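Local coordinates for protein alpha-Amylase (Thermotoga maritima, PDB 2B5D) that is named an alpha-amylase and belongs to glycosyl hydrolase family 57, built on a largely parallel central beta sheet with many helices around it, at residues Val140-Asn143 with Ala144-Phe148; Trp212-Asp215 with Glu216-Tyr220; Lys378-Ala382 with Ser383-Asp387. All blocks are in the same frame, centred on the assembly; numbering follows the deposited sequence.

Contact 1 of 3, residues Val140-Asn143 with Ala144-Phe148; sequences VTCN and ATHAF
The side-chain nitrogen ND2 of N143 reaches four residues along the chain to A147 O, at 2.6 Å. The amide donates from within its own plane and meets a lone pair of A147 O in the carbonyl plane, with a C=O...N angle of 129°; the N-H...O angle of 147° leaves the bond somewhat bent. With chi1 at 43°, CG sits between the backbone N and the carbonyl carbon, which brings the amide round to the 147 end of the loop. The same ND2 has a second, weak partner in Q162 OE1, while OD1 accepts a weak bond from A184 N, so both ends of the amide have partners, which probably limits its rotation. The backbone of N143 opens a type I beta turn that runs to H146, closed by H146 N donating to N143 O over 3.2 Å; the donor stands well above the carbonyl plane. At the last position of the turn, H146 takes a left-handed backbone conformation, and its imidazole extends anti to N to lie beside C142. There, C142 SG touches H146 CD2 at 3.7 Å and lies 4.6 Å from the centroid of the H146 ring, an oblique sulfur-aromatic approach. The ring's stronger hold lies elsewhere: H146 NE2 is hydrogen-bonded to H10 NE2, and H12 stacks on the ring. A144, at the turn's second position, packs against Q162 and V165 of helix 156-174. All the residues that touch here are buried. This is a tight turn at the C-terminal end of a parallel strand, held by an asparagine side chain across the loop, and it sits on the end of the strands where beta/alpha barrels such as that of family 57 usually carry their pocket.

Contact 2 of 3, residues Trp212-Asp215 with Glu216-Tyr220; sequences WFAD and EQPRY
Q217 folds back over the chain of W212, its side chain lying across the tryptophan backbone instead of on the indole. Its CG is anti to the carbonyl carbon (chi1 -69°) and the rest of the chain is extended, which sets Q217 CG 3.5 Å from W212 O and carries the amide past W212 CA. The indole leads the other way and meets P239 outside the loop. Nearer the bend, A214 turns its CB toward the returning arm of the loop, where A214 CB is 3.7 Å from E216 O. A looser apolar contact joins A214 CB to P218 CD at 4.4 Å. The acidic side chains of D215 and E216 are exposed at the bend. Further on, R219 lays its chain over the ring of Y220, with R219 CG 3.7 Å above the ring centre, and Y220 OH lies in plane at the edge of the guanidinium and bonds to E391. F213 stacks on H209 and makes a cation-pi contact with K326 of the second subunit, where R333 also packs on Q217. With no clear hydrogen bond of its own between its two halves, the loop is joined by van der Waals contacts, and its shape probably owes much to polar and aromatic partners beyond it, some across the subunit interface.

Contact 3 of 3, residues Lys378-Ala382 with Ser383-Asp387; sequences KLVTA and SEVID
S383 comes first, its hydroxyl beside that of the N-cap threonine: S383 OG lies 3.1 Å from T381 OG1. E384 follows and makes the main polar link. Its side chain, extended beyond CG, crosses that of T381 at about a right angle and turns back along the chain until E384 OE1 accepts the backbone T381 N at 2.9 Å. The N-H...O angle is 159°, and the donor arrives from above the carboxylate plane, 47° out of it. This is the glutamate half of a capping-box arrangement; T381 OG1 lies 3.2 Å from E384 N, where the reciprocal bond of such a box would run. The second oxygen, E384 OE2, forms a salt bridge with R52. V385 closes the first helical turn with a weak bond from V385 N to T381 O, and its CG1 meets V380 CG2 at 3.5 Å. V380, just before the N-cap, and V385, four residues after it, stand as in a hydrophobic staple, though the exact closeness is doubtful because chi1 of V385 is nearly eclipsed. I386 N then donates to A382 O at 3.2 Å, as the regular helix takes over, while its side chain packs on F233 and F235. D387 N continues the ladder by donating to S383 O, and the D387 carboxylate pairs with R179. A glutamate held at a helix N-terminus by a backbone N-H and an arginine would probably keep its negative charge, which suits the partial positive charge of that helix end.

In the fold
The contacts follow one another along the chain in the order 1, 2, 3. Contact 1, at the end of strand 137-142, and contact 3, where strand 377-379 passes into helix 382-388, both reach the central sheet; their centres are about 22 Å apart and their nearest atoms about 6 Å. Contact 2 lies in the loop between helix 209-212 and strand 226-227, with its centre about 26 Å from that of contact 1 and about 22 Å from that of contact 3. Contact 2 is peripheral and alone of the three meets the second subunit, so the set runs from a buried strand end about 10 Å from the chain's centre to the interface with the second subunit.

Contact 1 of 3, residues Val140-Asn143 with Ala144-Phe148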
ATOM      1  N   VAL A 140       4.956  -5.934  40.596  1.00 46.02           N
ATOM      2  CA  VAL A 140       6.131  -5.183  40.281  1.00 44.49           C
ATOM      3  C   VAL A 140       5.813  -4.099  39.210  1.00 45.15           C
ATOM      4  O   VAL A 140       4.786  -4.171  38.503  1.00 44.85           O
ATOM      5  CB  VAL A 140       7.220  -6.134  39.811  1.00 44.97           C
ATOM      6  CG1 VAL A 140       7.370  -7.295  40.820  1.00 45.06           C
ATOM      7  CG2 VAL A 140       6.926  -6.674  38.425  1.00 43.67           C
ATOM      8  N   THR A 141       6.663  -3.083  39.114  1.00 43.63           N
ATOM      9  CA  THR A 141       6.465  -2.010  38.136  1.00 43.35           C
ATOM     10  C   THR A 141       7.204  -2.381  36.854  1.00 43.04           C
ATOM     11  O   THR A 141       7.773  -3.466  36.763  1.00 45.74           O
ATOM     12  CB  THR A 141       6.960  -0.585  38.685  1.00 42.47           C
ATOM     13  OG1 THR A 141       6.696   0.430  37.707  1.00 43.02           O
ATOM     14  CG2 THR A 141       8.433  -0.567  38.948  1.00 39.92           C
ATOM     15  N   CYS A 142       7.237  -1.468  35.886  1.00 43.58           N
ATOM     16  CA  CYS A 142       8.010  -1.649  34.677  1.00 43.00           C
ATOM     17  C   CYS A 142       8.546  -0.283  34.282  1.00 42.12           C
ATOM     18  O   CYS A 142       8.059   0.706  34.769  1.00 41.75           O
ATOM     19  CB  CYS A 142       7.070  -2.264  33.588  1.00 42.73           C
ATOM     20  SG  CYS A 142       7.899  -2.565  32.045  1.00 45.41           S
ATOM     21  N   ASN A 143       9.549  -0.186  33.412  1.00 41.72           N
ATOM     22  CA  ASN A 143       9.925   1.144  32.961  1.00 41.40           C
ATOM     23  C   ASN A 143       8.740   1.889  32.298  1.00 43.23           C
ATOM     24  O   ASN A 143       7.753   1.230  31.863  1.00 45.18           O
ATOM     25  CB  ASN A 143      11.205   1.165  32.108  1.00 42.39           C
ATOM     26  CG  ASN A 143      11.295   0.047  31.082  1.00 42.57           C
ATOM     27  OD1 ASN A 143      11.257  -1.132  31.405  1.00 43.79           O
ATOM     28  ND2 ASN A 143      11.554   0.421  29.854  1.00 46.68           N
ATOM     29  N   ALA A 144       8.789   3.234  32.221  1.00 41.76           N
ATOM     30  CA  ALA A 144       7.530   4.025  32.150  1.00 41.80           C
ATOM     31  C   ALA A 144       6.750   3.660  30.879  1.00 41.45           C
ATOM     32  O   ALA A 144       5.517   3.667  30.845  1.00 39.84           O
ATOM     33  CB  ALA A 144       7.833   5.540  32.137  1.00 42.60           C
ATOM     34  N   THR A 145       7.496   3.367  29.832  1.00 41.13           N
ATOM     35  CA  THR A 145       6.865   3.214  28.564  1.00 43.03           C
ATOM     36  C   THR A 145       7.178   1.852  27.919  1.00 43.80           C
ATOM     37  O   THR A 145       6.852   1.662  26.757  1.00 45.25           O
ATOM     38  CB  THR A 145       7.182   4.484  27.749  1.00 41.74           C
ATOM     39  OG1 THR A 145       5.964   5.155  27.435  1.00 46.83           O
ATOM     40  CG2 THR A 145       8.052   4.310  26.604  1.00 37.79           C
ATOM     41  N   HIS A 146       7.828   0.939  28.670  1.00 42.65           N
ATOM     42  CA  HIS A 146       8.178  -0.407  28.193  1.00 42.33           C
ATOM     43  C   HIS A 146       9.127  -0.238  27.018  1.00 42.32           C
ATOM     44  O   HIS A 146       9.089  -0.990  26.031  1.00 40.57           O
ATOM     45  CB  HIS A 146       6.912  -1.171  27.806  1.00 42.01           C
ATOM     46  CG  HIS A 146       7.044  -2.666  27.786  1.00 44.36           C
ATOM     47  ND1 HIS A 146       7.445  -3.364  26.656  1.00 46.26           N
ATOM     48  CD2 HIS A 146       6.733  -3.602  28.719  1.00 40.20           C
ATOM     49  CE1 HIS A 146       7.428  -4.659  26.922  1.00 46.87           C
ATOM     50  NE2 HIS A 146       6.989  -4.831  28.161  1.00 45.89           N
ATOM     51  N   ALA A 147       9.963   0.786  27.107  1.00 40.74           N
ATOM     52  CA  ALA A 147      11.068   0.910  26.172  1.00 40.91           C
ATOM     53  C   ALA A 147      12.105  -0.179  26.435  1.00 41.35           C
ATOM     54  O   ALA A 147      12.312  -0.595  27.573  1.00 42.28           O
ATOM     55  CB  ALA A 147      11.734   2.343  26.287  1.00 40.31           C
ATOM     56  N   PHE A 148      12.811  -0.584  25.399  1.00 41.75           N
ATOM     57  CA  PHE A 148      13.815  -1.597  25.529  1.00 41.50           C
ATOM     58  C   PHE A 148      15.087  -0.856  25.899  1.00 41.49           C
ATOM     59  O   PHE A 148      15.726  -0.277  25.038  1.00 40.09           O
ATOM     60  CB  PHE A 148      13.947  -2.348  24.202  1.00 41.30           C
ATOM     61  CG  PHE A 148      15.019  -3.384  24.168  1.00 41.13           C
ATOM     62  CD1 PHE A 148      16.075  -3.238  23.301  1.00 41.17           C
ATOM     63  CD2 PHE A 148      14.911  -4.558  24.905  1.00 42.63           C
ATOM     64  CE1 PHE A 148      17.090  -4.212  23.225  1.00 40.26           C
ATOM     65  CE2 PHE A 148      15.905  -5.547  24.827  1.00 42.13           C
ATOM     66  CZ  PHE A 148      17.009  -5.351  23.964  1.00 40.01           C
TER

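Contact 2 of 3, residues Trp212-Asp215 with Glu216-Tyr220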
ATOM      1  N   TRP A 212      24.146 -17.444  32.647  1.00 42.89           N
ATOM      2  CA  TRP A 212      25.018 -18.385  31.928  1.00 44.91           C
ATOM      3  C   TRP A 212      26.213 -17.701  31.390  1.00 45.44           C
ATOM      4  O   TRP A 212      27.275 -18.297  31.203  1.00 46.09           O
ATOM      5  CB  TRP A 212      24.293 -19.089  30.753  1.00 45.91           C
ATOM      6  CG  TRP A 212      23.172 -19.984  31.210  1.00 46.02           C
ATOM      7  CD1 TRP A 212      23.069 -20.624  32.420  1.00 47.95           C
ATOM      8  CD2 TRP A 212      22.028 -20.379  30.452  1.00 47.58           C
ATOM      9  NE1 TRP A 212      21.894 -21.341  32.480  1.00 48.88           N
ATOM     10  CE2 TRP A 212      21.246 -21.216  31.277  1.00 49.11           C
ATOM     11  CE3 TRP A 212      21.584 -20.100  29.158  1.00 49.37           C
ATOM     12  CZ2 TRP A 212      20.053 -21.803  30.837  1.00 50.41           C
ATOM     13  CZ3 TRP A 212      20.372 -20.684  28.719  1.00 49.83           C
ATOM     14  CH2 TRP A 212      19.628 -21.509  29.565  1.00 47.37           C
ATOM     15  N   PHE A 213      26.034 -16.441  31.046  1.00 46.56           N
ATOM     16  CA  PHE A 213      27.094 -15.767  30.345  1.00 46.92           C
ATOM     17  C   PHE A 213      27.869 -14.748  31.230  1.00 47.67           C
ATOM     18  O   PHE A 213      28.758 -14.063  30.742  1.00 48.70           O
ATOM     19  CB  PHE A 213      26.539 -15.153  29.067  1.00 47.35           C
ATOM     20  CG  PHE A 213      27.456 -15.307  27.919  1.00 47.69           C
ATOM     21  CD1 PHE A 213      27.675 -16.558  27.370  1.00 46.47           C
ATOM     22  CD2 PHE A 213      28.166 -14.219  27.438  1.00 49.62           C
ATOM     23  CE1 PHE A 213      28.584 -16.727  26.333  1.00 51.25           C
ATOM     24  CE2 PHE A 213      29.064 -14.356  26.360  1.00 51.46           C
ATOM     25  CZ  PHE A 213      29.281 -15.620  25.813  1.00 49.78           C
ATOM     26  N   ALA A 214      27.521 -14.691  32.520  1.00 48.31           N
ATOM     27  CA  ALA A 214      28.267 -13.977  33.554  1.00 49.94           C
ATOM     28  C   ALA A 214      29.757 -14.430  33.636  1.00 51.42           C
ATOM     29  O   ALA A 214      30.116 -15.538  33.187  1.00 51.16           O
ATOM     30  CB  ALA A 214      27.560 -14.149  34.874  1.00 48.79           C
ATOM     31  N   ASP A 215      30.633 -13.589  34.184  1.00 52.88           N
ATOM     32  CA  ASP A 215      32.088 -13.928  34.168  1.00 55.00           C
ATOM     33  C   ASP A 215      32.388 -15.213  34.924  1.00 54.26           C
ATOM     34  O   ASP A 215      33.237 -16.027  34.508  1.00 53.44           O
ATOM     35  CB  ASP A 215      32.967 -12.781  34.686  1.00 56.23           C
ATOM     36  CG  ASP A 215      33.114 -11.663  33.679  1.00 60.48           C
ATOM     37  OD1 ASP A 215      33.561 -10.588  34.120  1.00 65.72           O
ATOM     38  OD2 ASP A 215      32.800 -11.843  32.464  1.00 60.85           O
ATOM     39  N   GLU A 216      31.680 -15.384  36.033  1.00 53.74           N
ATOM     40  CA  GLU A 216      31.566 -16.693  36.693  1.00 54.07           C
ATOM     41  C   GLU A 216      30.089 -17.001  36.871  1.00 51.69           C
ATOM     42  O   GLU A 216      29.332 -16.168  37.399  1.00 49.02           O
ATOM     43  CB  GLU A 216      32.276 -16.707  38.059  1.00 54.01           C
ATOM     44  CG  GLU A 216      32.858 -18.080  38.464  1.00 58.22           C
ATOM     45  CD  GLU A 216      33.443 -18.103  39.921  1.00 59.67           C
ATOM     46  OE1 GLU A 216      34.692 -17.956  40.059  1.00 66.72           O
ATOM     47  OE2 GLU A 216      32.666 -18.254  40.910  1.00 63.73           O
ATOM     48  N   GLN A 217      29.682 -18.205  36.432  1.00 51.16           N
ATOM     49  CA  GLN A 217      28.284 -18.593  36.477  1.00 50.24           C
ATOM     50  C   GLN A 217      27.885 -18.726  37.935  1.00 49.13           C
ATOM     51  O   GLN A 217      28.632 -19.259  38.733  1.00 49.00           O
ATOM     52  CB  GLN A 217      28.028 -19.914  35.739  1.00 51.08           C
ATOM     53  CG  GLN A 217      28.186 -19.875  34.212  1.00 50.71           C
ATOM     54  CD  GLN A 217      27.545 -21.104  33.530  1.00 52.30           C
ATOM     55  OE1 GLN A 217      27.292 -21.125  32.305  1.00 51.35           O
ATOM     56  NE2 GLN A 217      27.307 -22.146  34.324  1.00 55.68           N
ATOM     57  N   PRO A 218      26.720 -18.192  38.305  1.00 48.25           N
ATOM     58  CA  PRO A 218      26.118 -18.510  39.611  1.00 48.19           C
ATOM     59  C   PRO A 218      26.093 -20.003  39.968  1.00 48.99           C
ATOM     60  O   PRO A 218      25.716 -20.840  39.143  1.00 48.30           O
ATOM     61  CB  PRO A 218      24.710 -17.980  39.461  1.00 48.47           C
ATOM     62  CG  PRO A 218      24.885 -16.776  38.543  1.00 47.79           C
ATOM     63  CD  PRO A 218      25.950 -17.187  37.560  1.00 47.48           C
ATOM     64  N   ARG A 219      26.417 -20.318  41.219  1.00 50.34           N
ATOM     65  CA  ARG A 219      26.710 -21.701  41.598  1.00 50.58           C
ATOM     66  C   ARG A 219      25.493 -22.616  41.517  1.00 50.40           C
ATOM     67  O   ARG A 219      25.616 -23.744  41.029  1.00 50.82           O
ATOM     68  CB  ARG A 219      27.422 -21.787  42.943  1.00 49.84           C
ATOM     69  CG  ARG A 219      26.605 -21.470  44.197  1.00 51.10           C
ATOM     70  CD  ARG A 219      27.488 -21.698  45.477  1.00 52.46           C
ATOM     71  NE  ARG A 219      26.929 -20.889  46.555  1.00 58.12           N
ATOM     72  CZ  ARG A 219      27.332 -19.648  46.838  1.00 56.41           C
ATOM     73  NH1 ARG A 219      26.698 -18.932  47.765  1.00 53.22           N
ATOM     74  NH2 ARG A 219      28.356 -19.139  46.168  1.00 55.56           N
ATOM     75  N   TYR A 220      24.348 -22.098  41.971  1.00 49.77           N
ATOM     76  CA  TYR A 220      23.066 -22.731  41.835  1.00 50.12           C
ATOM     77  C   TYR A 220      22.315 -22.479  40.517  1.00 49.26           C
ATOM     78  O   TYR A 220      21.108 -22.548  40.528  1.00 50.27           O
ATOM     79  CB  TYR A 220      22.169 -22.302  43.001  1.00 50.66           C
ATOM     80  CG  TYR A 220      22.776 -22.653  44.343  1.00 51.16           C
ATOM     81  CD1 TYR A 220      22.987 -21.671  45.319  1.00 51.64           C
ATOM     82  CD2 TYR A 220      23.179 -23.981  44.617  1.00 52.94           C
ATOM     83  CE1 TYR A 220      23.564 -21.991  46.561  1.00 53.43           C
ATOM     84  CE2 TYR A 220      23.773 -24.325  45.825  1.00 53.43           C
ATOM     85  CZ  TYR A 220      23.961 -23.326  46.796  1.00 54.98           C
ATOM     86  OH  TYR A 220      24.521 -23.676  47.987  1.00 55.28           O
TER

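Contact 3 of 3, residues Lys378-Ala382 with Ser383-Asp387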
ATOM      1  N   LYS A 378       5.932 -25.529  46.994  1.00 54.44           N
ATOM      2  CA  LYS A 378       5.307 -24.376  47.604  1.00 54.12           C
ATOM      3  C   LYS A 378       5.218 -23.256  46.540  1.00 52.82           C
ATOM      4  O   LYS A 378       6.149 -23.059  45.753  1.00 51.96           O
ATOM      5  CB  LYS A 378       6.202 -23.927  48.762  1.00 55.00           C
ATOM      6  CG  LYS A 378       5.567 -22.864  49.684  1.00 56.78           C
ATOM      7  CD  LYS A 378       6.370 -22.717  50.951  1.00 61.04           C
ATOM      8  CE  LYS A 378       7.871 -22.780  50.649  1.00 63.53           C
ATOM      9  NZ  LYS A 378       8.706 -22.052  51.680  1.00 66.15           N
ATOM     10  N   LEU A 379       4.097 -22.551  46.491  1.00 51.63           N
ATOM     11  CA  LEU A 379       4.035 -21.314  45.719  1.00 50.84           C
ATOM     12  C   LEU A 379       4.687 -20.231  46.571  1.00 51.17           C
ATOM     13  O   LEU A 379       4.416 -20.169  47.752  1.00 50.76           O
ATOM     14  CB  LEU A 379       2.606 -20.901  45.423  1.00 49.54           C
ATOM     15  CG  LEU A 379       1.700 -21.842  44.613  1.00 49.49           C
ATOM     16  CD1 LEU A 379       0.277 -21.239  44.504  1.00 44.72           C
ATOM     17  CD2 LEU A 379       2.259 -22.144  43.243  1.00 41.72           C
ATOM     18  N   VAL A 380       5.545 -19.408  45.956  1.00 50.92           N
ATOM     19  CA  VAL A 380       6.136 -18.210  46.583  1.00 50.66           C
ATOM     20  C   VAL A 380       5.934 -16.989  45.682  1.00 50.35           C
ATOM     21  O   VAL A 380       5.759 -17.132  44.472  1.00 50.95           O
ATOM     22  CB  VAL A 380       7.675 -18.399  46.861  1.00 50.74           C
ATOM     23  CG1 VAL A 380       7.924 -19.600  47.779  1.00 49.13           C
ATOM     24  CG2 VAL A 380       8.499 -18.552  45.555  1.00 48.45           C
ATOM     25  N   THR A 381       5.915 -15.792  46.261  1.00 49.96           N
ATOM     26  CA  THR A 381       6.018 -14.572  45.441  1.00 49.05           C
ATOM     27  C   THR A 381       7.485 -14.193  45.498  1.00 48.78           C
ATOM     28  O   THR A 381       8.222 -14.714  46.321  1.00 49.10           O
ATOM     29  CB  THR A 381       5.186 -13.411  45.987  1.00 48.44           C
ATOM     30  OG1 THR A 381       5.835 -12.911  47.159  1.00 49.46           O
ATOM     31  CG2 THR A 381       3.772 -13.844  46.292  1.00 47.15           C
ATOM     32  N   ALA A 382       7.910 -13.263  44.664  1.00 48.79           N
ATOM     33  CA  ALA A 382       9.312 -12.913  44.599  1.00 48.20           C
ATOM     34  C   ALA A 382       9.775 -12.112  45.840  1.00 48.81           C
ATOM     35  O   ALA A 382      10.930 -12.191  46.250  1.00 47.79           O
ATOM     36  CB  ALA A 382       9.577 -12.162  43.344  1.00 47.83           C
ATOM     37  N   SER A 383       8.876 -11.329  46.423  1.00 49.14           N
ATOM     38  CA  SER A 383       9.241 -10.558  47.595  1.00 50.29           C
ATOM     39  C   SER A 383       9.332 -11.489  48.831  1.00 50.72           C
ATOM     40  O   SER A 383      10.183 -11.272  49.680  1.00 50.64           O
ATOM     41  CB  SER A 383       8.234  -9.460  47.826  1.00 50.25           C
ATOM     42  OG  SER A 383       6.955 -10.057  47.800  1.00 52.84           O
ATOM     43  N   GLU A 384       8.504 -12.540  48.908  1.00 51.04           N
ATOM     44  CA  GLU A 384       8.709 -13.585  49.932  1.00 50.86           C
ATOM     45  C   GLU A 384      10.095 -14.191  49.861  1.00 51.38           C
ATOM     46  O   GLU A 384      10.746 -14.395  50.886  1.00 51.82           O
ATOM     47  CB  GLU A 384       7.715 -14.714  49.805  1.00 50.64           C
ATOM     48  CG  GLU A 384       6.400 -14.452  50.464  1.00 51.81           C
ATOM     49  CD  GLU A 384       5.366 -15.479  50.063  1.00 52.84           C
ATOM     50  OE1 GLU A 384       5.659 -16.273  49.128  1.00 52.84           O
ATOM     51  OE2 GLU A 384       4.261 -15.495  50.674  1.00 53.67           O
ATOM     52  N   VAL A 385      10.563 -14.503  48.662  1.00 51.24           N
ATOM     53  CA  VAL A 385      11.880 -15.087  48.607  1.00 50.82           C
ATOM     54  C   VAL A 385      13.038 -14.170  48.993  1.00 50.97           C
ATOM     55  O   VAL A 385      13.959 -14.624  49.653  1.00 50.42           O
ATOM     56  CB  VAL A 385      12.142 -16.079  47.397  1.00 51.35           C
ATOM     57  CG1 VAL A 385      10.916 -16.266  46.496  1.00 51.36           C
ATOM     58  CG2 VAL A 385      13.483 -15.828  46.672  1.00 49.61           C
ATOM     59  N   ILE A 386      12.986 -12.891  48.636  1.00 51.69           N
ATOM     60  CA  ILE A 386      14.092 -11.979  49.002  1.00 51.58           C
ATOM     61  C   ILE A 386      14.098 -11.698  50.505  1.00 51.54           C
ATOM     62  O   ILE A 386      15.159 -11.481  51.053  1.00 50.43           O
ATOM     63  CB  ILE A 386      14.145 -10.661  48.175  1.00 51.72           C
ATOM     64  CG1 ILE A 386      13.003  -9.711  48.539  1.00 51.91           C
ATOM     65  CG2 ILE A 386      14.272 -10.962  46.668  1.00 51.84           C
ATOM     66  CD1 ILE A 386      13.176  -8.278  47.950  1.00 51.09           C
ATOM     67  N   ASP A 387      12.908 -11.779  51.125  1.00 51.89           N
ATOM     68  CA  ASP A 387      12.672 -11.606  52.560  1.00 54.03           C
ATOM     69  C   ASP A 387      13.030 -12.841  53.409  1.00 55.47           C
ATOM     70  O   ASP A 387      13.184 -12.731  54.624  1.00 56.37           O
ATOM     71  CB  ASP A 387      11.212 -11.212  52.836  1.00 52.64           C
ATOM     72  CG  ASP A 387      10.919  -9.729  52.500  1.00 52.74           C
ATOM     73  OD1 ASP A 387      11.865  -8.969  52.191  1.00 50.69           O
ATOM     74  OD2 ASP A 387       9.737  -9.322  52.527  1.00 51.31           O
TER